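SidF, inhibitor of growth family, member 3 (Legionella pneumophila subsp. pneumophila, PDB 4FYE) removes phosphate from phosphoinositide lipids of membranes, probably the phosphate at position 3 of the inositol ring. Local coordinates at residues 383-388 and 410-415; 355-360 and 640-645; 389-394 and 405-410. The protein carries 1 engineered substitution. All blocks are in the same frame, centred on the assembly; numbering follows the deposited sequence.

All three contacts belong to one mixed four-stranded sheet, ordered 391-399, 402-416, 353-360, 641-645. Along the chain, strand 353-360 comes first, then helix 373-387, then the hairpin 391-399/402-416, and strand 641-645 only much later. Interaction 3 is the hairpin itself. Interaction 1 lays the preceding helix on its longer strand and shares Y410 with interaction 3; the centres of interactions 1 and 3 lie about 13 Å apart. Interaction 2 joins the inner strand 353-360 to the parallel edge strand 641-645, its centre about 10 Å from that of interaction 1 and 18 Å from that of interaction 3. E356 accepts a probable hydrogen bond from Y410, tying interaction 2 to both others, so the sheet unites distant parts of the phosphatase sequence.

Interaction 1: residues 383-388 and 410-415; sequences MMDAFD and YQARMS
M384 reaches from helix 383-387 onto the strand 410-415, its CB, CG and CE gathering round Y410 OH while SD turns to M414. CB faces both the hydroxyl of Y410 and the methyl of A412, and CG passes Y410 OH at 3.5 Å. SD rests 4.0 Å from M414 CB, the two methionine chains crossing at about a right angle. A bend at chi3 (62°) turns CE toward Y410 OH (3.2 Å) and A412 CB (3.7 Å). That hydroxyl is itself hydrogen-bonded to E356 of the neighbouring strand. A flexible chain suits this irregular surface, and a small alanine lets the helix come close. Here the helix packs nearly antiparallel to a strand of the mixed sheet, as in layered alpha/beta folds, and helix 284-311 covers another part of Y410. F387 adds its CB, 3.6 Å from Y410 CD2. Where the helix ends, D388 swings CG anti to its own backbone N (chi1 176°), and OD2 takes the N-H of A412 at 2.9 Å on its anti side, 22° out of the carboxylate plane. R413 NH1, too far from D388 OD2 for a salt bridge, bonds A412 O at 3.0 Å; NH2 makes the salt bridge to D451.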
ATOM      1  N   MET A 383       5.633  15.236   8.552  1.00 62.29           N
ATOM      2  CA  MET A 383       4.476  14.925   9.405  1.00 62.33           C
ATOM      3  C   MET A 383       4.615  13.548  10.146  1.00 60.56           C
ATOM      4  O   MET A 383       4.284  13.427  11.317  1.00 59.30           O
ATOM      5  CB  MET A 383       3.143  15.104   8.647  1.00 58.94           C
ATOM      6  CG  MET A 383       3.009  16.402   7.852  1.00 61.19           C
ATOM      7  SD  MET A 383       3.186  18.004   8.729  1.00 75.13           S
ATOM      8  CE  MET A 383       4.847  17.954   9.318  1.00 72.70           C
ATOM      9  N   MET A 384       5.140  12.533   9.470  1.00 56.56           N
ATOM     10  CA  MET A 384       5.491  11.296  10.150  1.00 55.67           C
ATOM     11  C   MET A 384       6.419  11.556  11.323  1.00 57.53           C
ATOM     12  O   MET A 384       6.199  11.015  12.424  1.00 56.87           O
ATOM     13  CB  MET A 384       6.107  10.239   9.185  1.00 49.94           C
ATOM     14  CG  MET A 384       5.112   9.609   8.202  1.00 47.01           C
ATOM     15  SD  MET A 384       5.924   8.376   7.146  0.80 42.21           S
ATOM     16  CE  MET A 384       6.395   7.304   8.480  1.00 49.52           C
ATOM     17  N   ASP A 385       7.460  12.363  11.104  1.00 58.12           N
ATOM     18  CA  ASP A 385       8.423  12.674  12.195  1.00 61.07           C
ATOM     19  C   ASP A 385       7.835  13.626  13.248  1.00 60.21           C
ATOM     20  O   ASP A 385       8.297  13.640  14.395  1.00 60.17           O
ATOM     21  CB  ASP A 385       9.753  13.241  11.662  1.00 64.64           C
ATOM     22  CG  ASP A 385      10.837  12.164  11.430  1.00 68.79           C
ATOM     23  OD1 ASP A 385      10.823  11.075  12.079  1.00 65.96           O
ATOM     24  OD2 ASP A 385      11.724  12.428  10.564  1.00 69.49           O
ATOM     25  N   ALA A 386       6.842  14.425  12.847  1.00 59.93           N
ATOM     26  CA  ALA A 386       6.101  15.317  13.762  1.00 58.05           C
ATOM     27  C   ALA A 386       5.444  14.506  14.843  1.00 60.43           C
ATOM     28  O   ALA A 386       5.516  14.876  16.044  1.00 62.62           O
ATOM     29  CB  ALA A 386       5.027  16.080  13.000  1.00 54.47           C
ATOM     30  N   PHE A 387       4.815  13.393  14.436  1.00 53.37           N
ATOM     31  CA  PHE A 387       4.163  12.514  15.414  1.00 54.95           C
ATOM     32  C   PHE A 387       5.120  11.550  16.080  1.00 53.81           C
ATOM     33  O   PHE A 387       4.814  11.058  17.178  1.00 57.39           O
ATOM     34  CB  PHE A 387       2.998  11.726  14.793  1.00 53.39           C
ATOM     35  CG  PHE A 387       1.670  12.475  14.776  1.00 53.05           C
ATOM     36  CD1 PHE A 387       0.901  12.623  15.960  1.00 52.03           C
ATOM     37  CD2 PHE A 387       1.156  12.994  13.585  1.00 48.77           C
ATOM     38  CE1 PHE A 387      -0.356  13.256  15.940  1.00 48.20           C
ATOM     39  CE2 PHE A 387      -0.105  13.640  13.574  1.00 51.97           C
ATOM     40  CZ  PHE A 387      -0.867  13.750  14.753  1.00 49.14           C
ATOM     41  N   ASP A 388       6.287  11.318  15.463  1.00 53.61           N
ATOM     42  CA  ASP A 388       7.226  10.295  15.971  1.00 55.39           C
ATOM     43  C   ASP A 388       7.609  10.473  17.415  1.00 60.83           C
ATOM     44  O   ASP A 388       7.960  11.586  17.874  1.00 68.17           O
ATOM     45  CB  ASP A 388       8.457  10.033  15.058  1.00 58.62           C
ATOM     46  CG  ASP A 388       9.461   9.019  15.687  1.00 67.31           C
ATOM     47  OD1 ASP A 388      10.056   9.335  16.754  1.00 73.69           O
ATOM     48  OD2 ASP A 388       9.630   7.901  15.177  1.00 62.70           O
ATOM     49  N   TYR A 410       3.117   6.638  18.568  1.00 50.88           N
ATOM     50  CA  TYR A 410       3.550   6.514  17.149  1.00 48.22           C
ATOM     51  C   TYR A 410       5.071   6.507  16.970  1.00 51.41           C
ATOM     52  O   TYR A 410       5.803   7.171  17.696  1.00 50.99           O
ATOM     53  CB  TYR A 410       2.852   7.549  16.273  1.00 45.04           C
ATOM     54  CG  TYR A 410       3.164   7.489  14.801  1.00 46.17           C
ATOM     55  CD1 TYR A 410       2.480   6.616  13.933  1.00 48.48           C
ATOM     56  CD2 TYR A 410       4.152   8.339  14.256  1.00 47.23           C
ATOM     57  CE1 TYR A 410       2.796   6.590  12.569  1.00 47.37           C
ATOM     58  CE2 TYR A 410       4.441   8.345  12.915  1.00 47.62           C
ATOM     59  CZ  TYR A 410       3.783   7.485  12.080  1.00 46.03           C
ATOM     60  OH  TYR A 410       4.155   7.503  10.780  1.00 47.71           O
ATOM     61  N   GLN A 411       5.544   5.676  16.049  1.00 50.96           N
ATOM     62  CA  GLN A 411       6.942   5.632  15.655  1.00 51.93           C
ATOM     63  C   GLN A 411       6.979   5.528  14.137  1.00 54.57           C
ATOM     64  O   GLN A 411       6.344   4.648  13.563  1.00 51.18           O
ATOM     65  CB  GLN A 411       7.650   4.427  16.257  1.00 56.96           C
ATOM     66  CG  GLN A 411       7.757   4.477  17.780  1.00 70.43           C
ATOM     67  CD  GLN A 411       8.770   3.479  18.326  1.00 80.68           C
ATOM     68  OE1 GLN A 411       8.393   2.400  18.800  1.00 84.83           O
ATOM     69  NE2 GLN A 411      10.062   3.832  18.260  1.00 79.19           N
ATOM     70  N   ALA A 412       7.731   6.425  13.518  1.00 52.74           N
ATOM     71  CA  ALA A 412       7.913   6.504  12.111  1.00 54.09           C
ATOM     72  C   ALA A 412       9.215   5.858  11.572  1.00 58.89           C
ATOM     73  O   ALA A 412      10.292   5.906  12.184  1.00 55.84           O
ATOM     74  CB  ALA A 412       7.941   7.950  11.739  1.00 51.92           C
ATOM     75  N   ARG A 413       9.093   5.257  10.402  1.00 54.99           N
ATOM     76  CA  ARG A 413      10.244   4.917   9.635  1.00 54.53           C
ATOM     77  C   ARG A 413       9.839   5.150   8.166  1.00 52.74           C
ATOM     78  O   ARG A 413       8.849   4.611   7.667  1.00 45.06           O
ATOM     79  CB  ARG A 413      10.672   3.459   9.853  1.00 58.86           C
ATOM     80  CG  ARG A 413      10.764   2.931  11.282  1.00 55.04           C
ATOM     81  CD  ARG A 413      12.133   3.256  11.717  1.00 60.90           C
ATOM     82  NE  ARG A 413      12.481   2.633  12.959  1.00 66.02           N
ATOM     83  CZ  ARG A 413      12.443   3.277  14.119  1.00 68.73           C
ATOM     84  NH1 ARG A 413      12.019   4.535  14.148  1.00 64.03           N
ATOM     85  NH2 ARG A 413      12.835   2.668  15.239  1.00 60.36           N
ATOM     86  N   MET A 414      10.627   5.951   7.470  1.00 49.84           N
ATOM     87  CA  MET A 414      10.258   6.323   6.180  1.00 49.75           C
ATOM     88  C   MET A 414      11.453   6.216   5.313  1.00 51.79           C
ATOM     89  O   MET A 414      12.494   6.737   5.699  1.00 51.45           O
ATOM     90  CB  MET A 414       9.751   7.735   6.135  1.00 46.86           C
ATOM     91  CG  MET A 414       9.461   8.015   4.670  1.00 48.75           C
ATOM     92  SD  MET A 414       8.710   9.591   4.511  0.62 42.59           S
ATOM     93  CE  MET A 414       8.423   9.778   2.797  1.00 44.47           C
ATOM     94  N   SER A 415      11.296   5.554   4.148  1.00 47.84           N
ATOM     95  CA  SER A 415      12.354   5.545   3.101  1.00 49.59           C
ATOM     96  C   SER A 415      11.828   6.025   1.765  1.00 47.27           C
ATOM     97  O   SER A 415      10.655   5.971   1.514  1.00 50.00           O
ATOM     98  CB  SER A 415      12.992   4.161   2.934  1.00 52.00           C
ATOM     99  OG  SER A 415      12.044   3.166   2.582  1.00 53.27           O
TER

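Interaction 2: residues 355-360 and 640-645; sequences TECYTQ and YANTKG
T643 and E356 meet on one face of two parallel strands, with T643 losing more surface to the contact than any other residue. Its OG1 lies between its own N and carbonyl carbon (chi1 56°), which turns the hydroxyl across to strand 355-360. There it donates to E356 OE1 at 2.7 Å, using the anti lone pair, while CG2 lies alongside the same carboxylate. A beta-branched threonine suits a strand and here supplies both a donor and a methyl. The extended E356 chain also forms a salt bridge with R273 and takes a hydrogen bond from Y410, so its buried charge is probably spread over several donors. At the start of the strands Y640 and T355 make the other large patch: T355 OG1 stands 3.3 Å above the Y640 ring plane, offset toward the rim, and T355 CG2 lies 3.9 Å from Y640 CD1. The far end of the ring is held through its OH to D451. Backbone bonds tie the strands between these patches, with C357 N to A641 O at 3.1 Å. C357 O is gripped from opposite faces by T643 N and by N642 ND2, the latter also donating to T359 OG1 at 3.3 Å. The parallel strand 641-645, leading through a loop into helix 652-668, is consistent with the strand-loop-helix that carries the P-loop in CX5R phosphatases.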
ATOM      1  N   THR A 355       3.736   1.270  15.093  1.00 51.46           N
ATOM      2  CA  THR A 355       4.876   1.739  14.266  1.00 48.07           C
ATOM      3  C   THR A 355       4.687   1.619  12.763  1.00 48.75           C
ATOM      4  O   THR A 355       4.350   0.569  12.244  1.00 45.58           O
ATOM      5  CB  THR A 355       6.284   1.372  14.816  1.00 52.80           C
ATOM      6  OG1 THR A 355       7.198   1.036  13.746  1.00 57.12           O
ATOM      7  CG2 THR A 355       6.270   0.322  15.909  1.00 49.34           C
ATOM      8  N   GLU A 356       4.826   2.741  12.061  1.00 49.92           N
ATOM      9  CA  GLU A 356       4.632   2.737  10.634  1.00 47.51           C
ATOM     10  C   GLU A 356       5.947   2.745   9.873  1.00 48.08           C
ATOM     11  O   GLU A 356       6.807   3.577  10.157  1.00 50.19           O
ATOM     12  CB  GLU A 356       3.806   3.929  10.219  1.00 48.70           C
ATOM     13  CG  GLU A 356       3.525   3.964   8.729  1.00 43.02           C
ATOM     14  CD  GLU A 356       2.957   5.311   8.213  1.00 49.50           C
ATOM     15  OE1 GLU A 356       2.742   5.370   6.972  1.00 43.77           O
ATOM     16  OE2 GLU A 356       2.694   6.283   9.007  1.00 47.39           O
ATOM     17  N   CYS A 357       6.089   1.829   8.901  1.00 47.49           N
ATOM     18  CA  CYS A 357       7.224   1.832   7.970  1.00 48.17           C
ATOM     19  C   CYS A 357       6.714   2.152   6.547  1.00 45.80           C
ATOM     20  O   CYS A 357       6.085   1.326   5.876  1.00 51.39           O
ATOM     21  CB  CYS A 357       7.956   0.479   7.995  1.00 49.91           C
ATOM     22  SG  CYS A 357       9.306   0.369   6.750  1.00 56.41           S
ATOM     23  N   TYR A 358       6.955   3.360   6.093  1.00 46.14           N
ATOM     24  CA  TYR A 358       6.421   3.788   4.812  1.00 43.42           C
ATOM     25  C   TYR A 358       7.517   3.582   3.761  1.00 42.44           C
ATOM     26  O   TYR A 358       8.477   4.304   3.742  1.00 48.54           O
ATOM     27  CB  TYR A 358       5.931   5.245   4.953  1.00 39.08           C
ATOM     28  CG  TYR A 358       5.465   5.873   3.685  1.00 42.54           C
ATOM     29  CD1 TYR A 358       4.745   5.150   2.737  1.00 41.22           C
ATOM     30  CD2 TYR A 358       5.696   7.214   3.434  1.00 40.79           C
ATOM     31  CE1 TYR A 358       4.313   5.755   1.558  1.00 42.27           C
ATOM     32  CE2 TYR A 358       5.304   7.804   2.249  1.00 42.20           C
ATOM     33  CZ  TYR A 358       4.622   7.080   1.309  1.00 45.47           C
ATOM     34  OH  TYR A 358       4.207   7.708   0.132  1.00 54.29           O
ATOM     35  N   THR A 359       7.449   2.565   2.916  1.00 44.02           N
ATOM     36  CA  THR A 359       8.476   2.533   1.852  1.00 43.55           C
ATOM     37  C   THR A 359       7.931   3.236   0.602  1.00 42.85           C
ATOM     38  O   THR A 359       7.167   2.683  -0.170  1.00 43.51           O
ATOM     39  CB  THR A 359       8.973   1.132   1.549  1.00 41.52           C
ATOM     40  OG1 THR A 359       7.853   0.331   1.392  1.00 39.02           O
ATOM     41  CG2 THR A 359       9.795   0.544   2.786  1.00 46.44           C
ATOM     42  N   GLN A 360       8.317   4.490   0.439  1.00 40.67           N
ATOM     43  CA  GLN A 360       7.838   5.271  -0.696  1.00 40.06           C
ATOM     44  C   GLN A 360       8.717   4.981  -1.913  1.00 41.18           C
ATOM     45  O   GLN A 360       9.914   4.631  -1.774  1.00 41.83           O
ATOM     46  CB  GLN A 360       7.942   6.744  -0.329  1.00 39.79           C
ATOM     47  CG  GLN A 360       7.287   7.707  -1.269  1.00 41.67           C
ATOM     48  CD  GLN A 360       7.553   9.162  -0.848  1.00 50.09           C
ATOM     49  OE1 GLN A 360       8.720   9.581  -0.619  1.00 47.34           O
ATOM     50  NE2 GLN A 360       6.473   9.947  -0.760  1.00 46.92           N
ATOM     51  N   TYR A 640       6.064  -4.317  12.091  1.00 46.30           N
ATOM     52  CA  TYR A 640       5.511  -2.971  11.803  1.00 44.31           C
ATOM     53  C   TYR A 640       4.343  -3.041  10.807  1.00 45.91           C
ATOM     54  O   TYR A 640       4.108  -4.079  10.190  1.00 43.88           O
ATOM     55  CB  TYR A 640       6.600  -2.054  11.219  1.00 44.30           C
ATOM     56  CG  TYR A 640       7.807  -1.935  12.104  1.00 43.36           C
ATOM     57  CD1 TYR A 640       7.724  -2.264  13.455  1.00 43.88           C
ATOM     58  CD2 TYR A 640       9.029  -1.466  11.613  1.00 44.95           C
ATOM     59  CE1 TYR A 640       8.856  -2.163  14.315  1.00 50.66           C
ATOM     60  CE2 TYR A 640      10.173  -1.371  12.444  1.00 48.16           C
ATOM     61  CZ  TYR A 640      10.079  -1.687  13.798  1.00 48.76           C
ATOM     62  OH  TYR A 640      11.179  -1.576  14.639  1.00 58.37           O
ATOM     63  N   ALA A 641       3.562  -1.970  10.715  1.00 43.07           N
ATOM     64  CA  ALA A 641       2.580  -1.848   9.692  1.00 42.11           C
ATOM     65  C   ALA A 641       3.264  -1.245   8.422  1.00 41.46           C
ATOM     66  O   ALA A 641       3.663  -0.086   8.457  1.00 47.07           O
ATOM     67  CB  ALA A 641       1.482  -0.935  10.172  1.00 36.43           C
ATOM     68  N   ASN A 642       3.444  -2.007   7.334  1.00 41.68           N
ATOM     69  CA  ASN A 642       4.093  -1.446   6.123  1.00 41.81           C
ATOM     70  C   ASN A 642       3.095  -0.737   5.145  1.00 40.66           C
ATOM     71  O   ASN A 642       2.194  -1.388   4.560  1.00 40.78           O
ATOM     72  CB  ASN A 642       4.962  -2.519   5.423  1.00 43.53           C
ATOM     73  CG  ASN A 642       5.387  -2.111   3.996  1.00 46.00           C
ATOM     74  OD1 ASN A 642       4.916  -2.705   3.017  1.00 48.41           O
ATOM     75  ND2 ASN A 642       6.199  -1.064   3.869  1.00 42.85           N
ATOM     76  N   THR A 643       3.214   0.589   5.035  1.00 39.71           N
ATOM     77  CA  THR A 643       2.469   1.416   4.035  1.00 36.66           C
ATOM     78  C   THR A 643       3.412   1.706   2.826  1.00 40.42           C
ATOM     79  O   THR A 643       4.630   1.771   2.979  1.00 40.66           O
ATOM     80  CB  THR A 643       2.045   2.777   4.631  1.00 36.80           C
ATOM     81  OG1 THR A 643       3.232   3.472   5.129  1.00 38.41           O
ATOM     82  CG2 THR A 643       1.091   2.585   5.867  1.00 37.14           C
ATOM     83  N   LYS A 644       2.840   1.922   1.643  1.00 40.18           N
ATOM     84  CA  LYS A 644       3.570   1.958   0.403  1.00 46.23           C
ATOM     85  C   LYS A 644       2.731   2.627  -0.696  1.00 48.56           C
ATOM     86  O   LYS A 644       1.482   2.575  -0.707  1.00 43.65           O
ATOM     87  CB  LYS A 644       4.079   0.566  -0.052  1.00 41.45           C
ATOM     88  CG  LYS A 644       3.054  -0.498   0.036  1.00 35.54           C
ATOM     89  CD  LYS A 644       3.727  -1.860  -0.161  1.00 41.36           C
ATOM     90  CE  LYS A 644       2.833  -3.009   0.290  1.00 39.93           C
ATOM     91  NZ  LYS A 644       2.695  -2.897   1.783  1.00 40.76           N
ATOM     92  N   GLY A 645       3.453   3.298  -1.600  1.00 53.07           N
ATOM     93  CA  GLY A 645       2.855   4.431  -2.258  1.00 61.07           C
ATOM     94  C   GLY A 645       3.700   5.261  -3.232  1.00 71.03           C
ATOM     95  O   GLY A 645       4.980   5.416  -3.197  1.00 42.37           O
TER

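Interaction 3: residues 389-394 and 405-410; sequences GSKAKI and ETAVGY
I394 and V408 lean together on one face of an antiparallel hairpin, on adjacent strands and diagonal to each other, since I394 pairs with T406 and V408 with A392. Their chains are inclined to each other, and the branch methyls do the touching, I394 CG2 to V408 CG2 at 3.6 Å. V408 sets CG1 anti to its backbone N (chi1 173°), which leaves CG2 beside that N and directed at the isoleucine. Both residues are beta-branched, a shape that fits extended backbone, and both turn toward helix 284-311, where Q303 touches I394 and A306 touches V408. A392 on the same face is small enough for F387 of helix 373-387 to pack on it.

The reverse face is different. In K391, chi1 (-80°) and an extended chi2 bring CD against the methyl of A407 at 3.8 Å; the bend at chi3 directs only CE and NZ, and the ammonium group continues outward past the strand. Lysine suits this place because its aliphatic part can pack while its charge stays outside. K393 instead points outward from an exposed position.

Between the faces the main chains are firmly paired. A392 and V408 form a hydrogen-bonded pair, A392 N to V408 O at 2.8 Å, and I394 with T406 forms the next. At the helix end of the hairpin Y410 N meets S390 O at 3.0 Å, and G389 N gives to Y410 O at 2.8 Å. G389 has a positive phi (62°), which favours glycine and lets the chain turn from the helix into the strand, and S390 OG bonds back to F387 O.

Adhesion therefore rests mainly on backbone hydrogen bonds, while the side chains sort by polarity: A392, I394 and V408 pack under helices and a lysine-bearing face meets water.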
ATOM      1  N   GLY A 389       7.501   9.362  18.141  1.00 64.27           N
ATOM      2  CA  GLY A 389       7.773   9.283  19.582  1.00 66.02           C
ATOM      3  C   GLY A 389       6.875  10.145  20.472  1.00 71.19           C
ATOM      4  O   GLY A 389       7.280  10.541  21.614  1.00 74.59           O
ATOM      5  N   SER A 390       5.677  10.474  19.983  1.00 65.68           N
ATOM      6  CA  SER A 390       4.654  11.010  20.898  1.00 66.92           C
ATOM      7  C   SER A 390       3.290  10.280  20.712  1.00 65.55           C
ATOM      8  O   SER A 390       3.250   9.156  20.157  1.00 56.83           O
ATOM      9  CB  SER A 390       4.549  12.507  20.737  1.00 61.14           C
ATOM     10  OG  SER A 390       3.749  12.712  19.613  1.00 67.32           O
ATOM     11  N   LYS A 391       2.201  10.893  21.190  1.00 68.10           N
ATOM     12  CA  LYS A 391       0.877  10.239  21.257  1.00 68.36           C
ATOM     13  C   LYS A 391      -0.059  10.895  20.254  1.00 67.85           C
ATOM     14  O   LYS A 391       0.165  12.047  19.930  1.00 73.92           O
ATOM     15  CB  LYS A 391       0.270  10.424  22.648  1.00 68.03           C
ATOM     16  CG  LYS A 391       0.794   9.471  23.702  1.00 76.11           C
ATOM     17  CD  LYS A 391       0.157   9.669  25.090  1.00 75.72           C
ATOM     18  CE  LYS A 391       0.983  10.634  25.926  1.00 72.23           C
ATOM     19  NZ  LYS A 391       0.791  10.432  27.394  1.00 76.39           N
ATOM     20  N   ALA A 392      -1.097  10.187  19.778  1.00 64.50           N
ATOM     21  CA  ALA A 392      -2.264  10.841  19.127  1.00 62.34           C
ATOM     22  C   ALA A 392      -3.610  10.378  19.629  1.00 60.20           C
ATOM     23  O   ALA A 392      -3.788   9.198  19.868  1.00 63.05           O
ATOM     24  CB  ALA A 392      -2.216  10.672  17.626  1.00 63.82           C
ATOM     25  N   LYS A 393      -4.574  11.291  19.734  1.00 58.86           N
ATOM     26  CA  LYS A 393      -5.876  10.930  20.263  1.00 60.02           C
ATOM     27  C   LYS A 393      -6.732  10.438  19.143  1.00 57.92           C
ATOM     28  O   LYS A 393      -6.936  11.149  18.188  1.00 64.06           O
ATOM     29  CB  LYS A 393      -6.509  12.097  20.985  1.00 61.43           C
ATOM     30  CG  LYS A 393      -5.591  12.571  22.081  1.00 69.93           C
ATOM     31  CD  LYS A 393      -6.217  13.486  23.125  1.00 76.14           C
ATOM     32  CE  LYS A 393      -5.234  13.593  24.285  1.00 75.82           C
ATOM     33  NZ  LYS A 393      -5.664  14.516  25.372  1.00 84.25           N
ATOM     34  N   ILE A 394      -7.228   9.218  19.263  1.00 51.62           N
ATOM     35  CA  ILE A 394      -7.783   8.487  18.120  1.00 51.83           C
ATOM     36  C   ILE A 394      -9.108   7.837  18.492  1.00 49.28           C
ATOM     37  O   ILE A 394      -9.489   7.907  19.620  1.00 51.65           O
ATOM     38  CB  ILE A 394      -6.704   7.482  17.577  1.00 50.02           C
ATOM     39  CG1 ILE A 394      -6.410   7.920  16.204  1.00 50.27           C
ATOM     40  CG2 ILE A 394      -6.953   5.965  17.811  1.00 43.23           C
ATOM     41  CD1 ILE A 394      -5.560   9.158  16.284  1.00 53.48           C
ATOM     42  N   GLU A 405     -12.393   6.226  22.707  1.00 61.08           N
ATOM     43  CA  GLU A 405     -11.343   7.171  22.338  1.00 64.02           C
ATOM     44  C   GLU A 405     -10.081   6.852  23.134  1.00 64.32           C
ATOM     45  O   GLU A 405     -10.198   6.553  24.300  1.00 62.35           O
ATOM     46  CB  GLU A 405     -11.812   8.608  22.638  1.00 76.68           C
ATOM     47  CG  GLU A 405     -12.633   9.257  21.515  1.00 95.50           C
ATOM     48  CD  GLU A 405     -12.415  10.774  21.423  1.00115.05           C
ATOM     49  OE1 GLU A 405     -11.823  11.232  20.412  1.00116.05           O
ATOM     50  OE2 GLU A 405     -12.821  11.519  22.358  1.00118.30           O
ATOM     51  N   THR A 406      -8.897   6.918  22.521  1.00 56.42           N
ATOM     52  CA  THR A 406      -7.648   6.672  23.228  1.00 57.59           C
ATOM     53  C   THR A 406      -6.498   7.427  22.612  1.00 54.92           C
ATOM     54  O   THR A 406      -6.411   7.583  21.400  1.00 55.67           O
ATOM     55  CB  THR A 406      -7.047   5.276  22.917  1.00 60.48           C
ATOM     56  OG1 THR A 406      -7.933   4.474  22.147  1.00 58.93           O
ATOM     57  CG2 THR A 406      -6.535   4.592  24.122  1.00 53.07           C
ATOM     58  N   ALA A 407      -5.524   7.725  23.431  1.00 52.33           N
ATOM     59  CA  ALA A 407      -4.222   8.137  22.937  1.00 56.79           C
ATOM     60  C   ALA A 407      -3.581   6.916  22.289  1.00 51.74           C
ATOM     61  O   ALA A 407      -3.845   5.826  22.755  1.00 58.46           O
ATOM     62  CB  ALA A 407      -3.381   8.652  24.108  1.00 52.09           C
ATOM     63  N   VAL A 408      -2.792   7.083  21.228  1.00 47.48           N
ATOM     64  CA  VAL A 408      -2.020   5.978  20.619  1.00 45.02           C
ATOM     65  C   VAL A 408      -0.596   6.463  20.337  1.00 47.91           C
ATOM     66  O   VAL A 408      -0.442   7.490  19.696  1.00 52.48           O
ATOM     67  CB  VAL A 408      -2.553   5.498  19.260  1.00 42.51           C
ATOM     68  CG1 VAL A 408      -1.564   4.474  18.647  1.00 39.91           C
ATOM     69  CG2 VAL A 408      -3.917   4.782  19.384  1.00 39.95           C
ATOM     70  N   GLY A 409       0.427   5.700  20.784  1.00 49.76           N
ATOM     71  CA  GLY A 409       1.858   5.992  20.585  1.00 48.56           C
ATOM     72  C   GLY A 409       2.229   5.798  19.110  1.00 53.50           C
ATOM     73  O   GLY A 409       1.686   4.908  18.448  1.00 58.79           O
ATOM     74  N   TYR A 410       3.117   6.638  18.568  1.00 50.88           N
ATOM     75  CA  TYR A 410       3.550   6.514  17.149  1.00 48.22           C
ATOM     76  C   TYR A 410       5.071   6.507  16.970  1.00 51.41           C
ATOM     77  O   TYR A 410       5.803   7.171  17.696  1.00 50.99           O
ATOM     78  CB  TYR A 410       2.852   7.549  16.273  1.00 45.04           C
ATOM     79  CG  TYR A 410       3.164   7.489  14.801  1.00 46.17           C
ATOM     80  CD1 TYR A 410       2.480   6.616  13.933  1.00 48.48           C
ATOM     81  CD2 TYR A 410       4.152   8.339  14.256  1.00 47.23           C
ATOM     82  CE1 TYR A 410       2.796   6.590  12.569  1.00 47.37           C
ATOM     83  CE2 TYR A 410       4.441   8.345  12.915  1.00 47.62           C
ATOM     84  CZ  TYR A 410       3.783   7.485  12.080  1.00 46.03           C
ATOM     85  OH  TYR A 410       4.155   7.503  10.780  1.00 47.71           O
TER